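Local structure of protein (glyceraldehyde 3-phosphate dehydrogenase) (Sulfolobus solfataricus, 1B7G) at residues M26-Y38 with I48-F60. The protein catalyses the phosphorylating oxidation of D-glyceraldehyde 3-phosphate in glycolysis, using NADP or NAD as cofactor with a marked preference for NADP. The protein carries 1 engineered substitution. Numbering follows the deposited sequence.
Engineered in segment 48-60: Val52 (natural residue Leu). Unlike the reference sequence in segment 48-60: Ile48 (reference Tyr). With SO4 (sulfate ion), chain E.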
# COMPACT_ATOMS: atom_id res chain seq x y z
N MET A 26 -5.13 -23.69 -13.56
CA MET A 26 -4.29 -22.98 -14.50
C MET A 26 -2.83 -23.03 -14.06
O MET A 26 -2.55 -23.07 -12.86
CB MET A 26 -4.73 -21.49 -14.52
CG MET A 26 -6.17 -21.29 -14.93
SD MET A 26 -6.56 -19.52 -15.21
CE MET A 26 -8.32 -19.62 -15.42
N LYS A 27 -1.93 -22.85 -15.00
CA LYS A 27 -0.52 -22.70 -14.61
C LYS A 27 0.05 -21.53 -15.41
O LYS A 27 -0.18 -21.42 -16.62
CB LYS A 27 0.30 -23.97 -14.76
CG LYS A 27 1.06 -24.25 -16.02
CD LYS A 27 1.45 -25.73 -16.10
CE LYS A 27 2.54 -25.98 -17.13
NZ LYS A 27 2.70 -27.44 -17.42
N LEU A 28 0.79 -20.67 -14.71
CA LEU A 28 1.44 -19.55 -15.38
C LEU A 28 2.65 -20.03 -16.17
O LEU A 28 3.65 -20.42 -15.57
CB LEU A 28 1.88 -18.50 -14.36
CG LEU A 28 2.65 -17.29 -14.95
CD1 LEU A 28 1.76 -16.42 -15.83
CD2 LEU A 28 3.21 -16.46 -13.79
N VAL A 29 2.62 -19.87 -17.48
CA VAL A 29 3.73 -20.28 -18.33
C VAL A 29 4.86 -19.28 -18.23
O VAL A 29 6.04 -19.62 -18.22
CB VAL A 29 3.29 -20.40 -19.81
CG1 VAL A 29 4.47 -20.46 -20.75
CG2 VAL A 29 2.41 -21.63 -20.01
N GLY A 30 4.51 -17.99 -18.17
CA GLY A 30 5.56 -16.97 -18.13
C GLY A 30 4.91 -15.61 -18.47
O GLY A 30 3.71 -15.57 -18.74
N VAL A 31 5.68 -14.54 -18.38
CA VAL A 31 5.16 -13.19 -18.63
C VAL A 31 6.06 -12.48 -19.63
O VAL A 31 7.26 -12.74 -19.70
CB VAL A 31 5.08 -12.35 -17.35
CG1 VAL A 31 4.30 -13.06 -16.26
CG2 VAL A 31 6.44 -11.95 -16.79
N ALA A 32 5.48 -11.52 -20.36
CA ALA A 32 6.25 -10.80 -21.38
C ALA A 32 6.42 -9.32 -20.99
O ALA A 32 5.47 -8.68 -20.52
CB ALA A 32 5.60 -10.98 -22.73
N LYS A 33 7.62 -8.81 -21.20
CA LYS A 33 7.95 -7.44 -20.76
C LYS A 33 9.06 -6.83 -21.60
O LYS A 33 9.90 -7.59 -22.10
CB LYS A 33 8.42 -7.56 -19.30
CG LYS A 33 8.98 -6.29 -18.71
CD LYS A 33 7.94 -5.45 -18.02
CE LYS A 33 8.59 -4.29 -17.25
NZ LYS A 33 7.56 -3.34 -16.76
N THR A 34 9.09 -5.51 -21.80
CA THR A 34 10.13 -4.92 -22.63
C THR A 34 11.32 -4.37 -21.85
O THR A 34 12.46 -4.51 -22.32
CB THR A 34 9.58 -3.81 -23.55
OG1 THR A 34 8.62 -4.37 -24.44
CG2 THR A 34 10.71 -3.22 -24.39
N SER A 35 11.12 -3.74 -20.72
CA SER A 35 12.18 -3.14 -19.93
C SER A 35 12.47 -3.91 -18.64
O SER A 35 11.57 -4.31 -17.91
CB SER A 35 11.79 -1.71 -19.50
OG SER A 35 11.08 -1.08 -20.54
N PRO A 36 13.75 -4.02 -18.30
CA PRO A 36 14.19 -4.72 -17.11
C PRO A 36 14.19 -3.84 -15.87
O PRO A 36 15.21 -3.68 -15.20
CB PRO A 36 15.61 -5.14 -17.48
CG PRO A 36 16.09 -4.05 -18.37
CD PRO A 36 14.89 -3.59 -19.15
N ASN A 37 13.03 -3.30 -15.52
CA ASN A 37 12.89 -2.45 -14.33
C ASN A 37 12.70 -3.27 -13.07
O ASN A 37 12.82 -4.51 -13.15
CB ASN A 37 11.74 -1.47 -14.59
CG ASN A 37 10.38 -2.07 -14.36
OD1 ASN A 37 10.17 -3.26 -14.62
ND2 ASN A 37 9.49 -1.25 -13.80
N TYR A 38 12.35 -2.68 -11.95
CA TYR A 38 12.16 -3.31 -10.68
C TYR A 38 11.04 -4.34 -10.68
O TYR A 38 11.16 -5.32 -9.92
CB TYR A 38 11.98 -2.32 -9.51
CG TYR A 38 10.71 -1.48 -9.69
CD1 TYR A 38 10.72 -0.27 -10.34
CD2 TYR A 38 9.54 -1.93 -9.08
CE1 TYR A 38 9.56 0.49 -10.46
CE2 TYR A 38 8.38 -1.20 -9.23
CZ TYR A 38 8.39 0.00 -9.91
OH TYR A 38 7.23 0.72 -10.04
N ILE A 48 9.37 -16.37 -11.82
CA ILE A 48 8.54 -16.19 -13.01
C ILE A 48 9.42 -16.06 -14.24
O ILE A 48 10.37 -15.28 -14.30
CB ILE A 48 7.62 -14.96 -12.81
CG1 ILE A 48 6.67 -15.22 -11.64
CG2 ILE A 48 6.82 -14.72 -14.09
CD1 ILE A 48 5.96 -13.95 -11.14
N ARG A 49 9.15 -16.85 -15.26
CA ARG A 49 9.87 -16.81 -16.52
C ARG A 49 9.50 -15.55 -17.30
O ARG A 49 8.31 -15.32 -17.56
CB ARG A 49 9.51 -18.03 -17.36
CG ARG A 49 10.17 -19.32 -16.83
CD ARG A 49 9.80 -20.50 -17.73
NE ARG A 49 10.23 -21.75 -17.12
CZ ARG A 49 9.91 -22.99 -17.41
NH1 ARG A 49 9.06 -23.30 -18.38
NH2 ARG A 49 10.47 -23.97 -16.69
N ILE A 50 10.50 -14.79 -17.70
CA ILE A 50 10.30 -13.58 -18.47
C ILE A 50 10.74 -13.70 -19.91
O ILE A 50 11.87 -14.06 -20.23
CB ILE A 50 11.06 -12.39 -17.85
CG1 ILE A 50 10.66 -12.22 -16.38
CG2 ILE A 50 10.77 -11.12 -18.67
CD1 ILE A 50 11.52 -11.20 -15.67
N TYR A 51 9.82 -13.40 -20.81
CA TYR A 51 10.03 -13.45 -22.24
C TYR A 51 10.03 -12.02 -22.77
O TYR A 51 9.32 -11.17 -22.20
CB TYR A 51 8.97 -14.28 -22.91
CG TYR A 51 8.91 -15.74 -22.49
CD1 TYR A 51 8.45 -16.13 -21.26
CD2 TYR A 51 9.30 -16.73 -23.40
CE1 TYR A 51 8.40 -17.47 -20.90
CE2 TYR A 51 9.23 -18.08 -23.06
CZ TYR A 51 8.79 -18.44 -21.81
OH TYR A 51 8.71 -19.78 -21.45
N VAL A 52 10.86 -11.72 -23.74
CA VAL A 52 11.08 -10.36 -24.22
C VAL A 52 11.02 -10.30 -25.74
O VAL A 52 11.52 -11.22 -26.39
CB VAL A 52 12.49 -9.91 -23.80
CG1 VAL A 52 12.82 -8.54 -24.42
CG2 VAL A 52 12.64 -9.79 -22.28
N PRO A 53 10.50 -9.21 -26.30
CA PRO A 53 10.45 -9.05 -27.74
C PRO A 53 11.85 -9.16 -28.33
O PRO A 53 12.78 -8.50 -27.86
CB PRO A 53 9.88 -7.66 -27.98
CG PRO A 53 9.23 -7.29 -26.70
CD PRO A 53 9.91 -8.06 -25.60
N GLN A 54 11.99 -9.98 -29.36
CA GLN A 54 13.22 -10.21 -30.09
C GLN A 54 14.15 -9.01 -30.15
O GLN A 54 15.32 -9.07 -29.72
CB GLN A 54 12.82 -10.64 -31.50
CG GLN A 54 13.91 -11.11 -32.43
CD GLN A 54 13.32 -11.46 -33.80
OE1 GLN A 54 12.18 -11.95 -33.85
NE2 GLN A 54 14.06 -11.20 -34.86
N GLN A 55 13.65 -7.86 -30.58
CA GLN A 55 14.43 -6.65 -30.70
C GLN A 55 14.84 -6.02 -29.39
O GLN A 55 15.59 -5.03 -29.40
CB GLN A 55 13.64 -5.63 -31.55
CG GLN A 55 13.29 -6.20 -32.92
CD GLN A 55 12.41 -5.28 -33.74
OE1 GLN A 55 12.47 -4.05 -33.60
NE2 GLN A 55 11.60 -5.87 -34.61
N SER A 56 14.36 -6.51 -28.26
CA SER A 56 14.75 -5.93 -26.98
C SER A 56 15.59 -6.89 -26.17
O SER A 56 16.20 -6.49 -25.18
CB SER A 56 13.48 -5.51 -26.22
OG SER A 56 12.60 -4.86 -27.12
N ILE A 57 15.67 -8.15 -26.60
CA ILE A 57 16.40 -9.17 -25.88
C ILE A 57 17.78 -8.75 -25.40
O ILE A 57 18.05 -8.95 -24.20
CB ILE A 57 16.49 -10.54 -26.58
CG1 ILE A 57 15.09 -11.05 -26.91
CG2 ILE A 57 17.22 -11.52 -25.66
CD1 ILE A 57 14.87 -12.55 -26.94
N LYS A 58 18.64 -8.20 -26.25
CA LYS A 58 19.98 -7.82 -25.80
C LYS A 58 19.99 -6.70 -24.78
O LYS A 58 20.65 -6.83 -23.73
CB LYS A 58 20.93 -7.56 -26.95
CG LYS A 58 20.32 -7.00 -28.22
CD LYS A 58 21.22 -7.19 -29.43
CE LYS A 58 20.63 -6.49 -30.65
NZ LYS A 58 20.95 -7.19 -31.92
N LYS A 59 19.21 -5.63 -24.97
CA LYS A 59 19.20 -4.55 -23.97
C LYS A 59 18.65 -5.07 -22.65
O LYS A 59 19.19 -4.81 -21.58
CB LYS A 59 18.42 -3.34 -24.45
CG LYS A 59 18.46 -2.14 -23.51
CD LYS A 59 19.81 -1.44 -23.56
CE LYS A 59 19.76 -0.06 -22.93
NZ LYS A 59 20.77 0.87 -23.51
N PHE A 60 17.60 -5.90 -22.74
CA PHE A 60 17.05 -6.51 -21.53
C PHE A 60 18.11 -7.32 -20.81
O PHE A 60 18.29 -7.24 -19.59
CB PHE A 60 15.84 -7.38 -21.88
CG PHE A 60 15.02 -7.75 -20.67
CD1 PHE A 60 15.38 -8.82 -19.88
CD2 PHE A 60 13.87 -7.04 -20.35
CE1 PHE A 60 14.63 -9.18 -18.78
CE2 PHE A 60 13.12 -7.40 -19.25
CZ PHE A 60 13.49 -8.46 -18.45
S SO4 E . 7.84 -1.84 -20.39
O1 SO4 E . 8.42 -3.18 -20.05
O2 SO4 E . 7.80 -0.98 -19.16
O3 SO4 E . 6.45 -2.00 -20.92
O4 SO4 E . 8.68 -1.17 -21.43
O HOH W 1 6.74 -18.89 -15.31
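Leu28 lays CD2 against CG2 of Ile48 where two parallel strands of the Rossmann-type nucleotide-binding domain come together, 26-32 and 50-51, the latter outermost in this chain's parallel sheet, joined through helix 38-45 in a beta-alpha-beta unit. Gly30 follows: any CB here would collide with Tyr51 CE1 and Arg49 O. Val31 bonds to segment 48-60 through both its backbone N and its O, the N giving a bond to Arg49 O (2.9 Å) and the O taking Tyr51 N in a nearly straight one (174°). Val31 CG1 also meets Ile48 CG2 at 3.7 Å. Beyond Ala32, Lys33 N closes the pairing on Tyr51 O. Thr34 N and Ser35 N both donate to sulfate O1, with Ser35 OG on O4; the ion probably comes from the crystallisation liquor. Thr34 also sets CG2 against Ser56 OG. A chi1 of -166° turns the Phe60 ring away from its own backbone N and toward Pro36, and the engineered Val52 puts CG2 over the opposite face. Replacing Phe60 with alanine is likely to open a gap between Pro36 and Val52. Pro36 CB sits 3.9 Å from the Phe60 ring centroid, a CH-pi contact 14° off the normal.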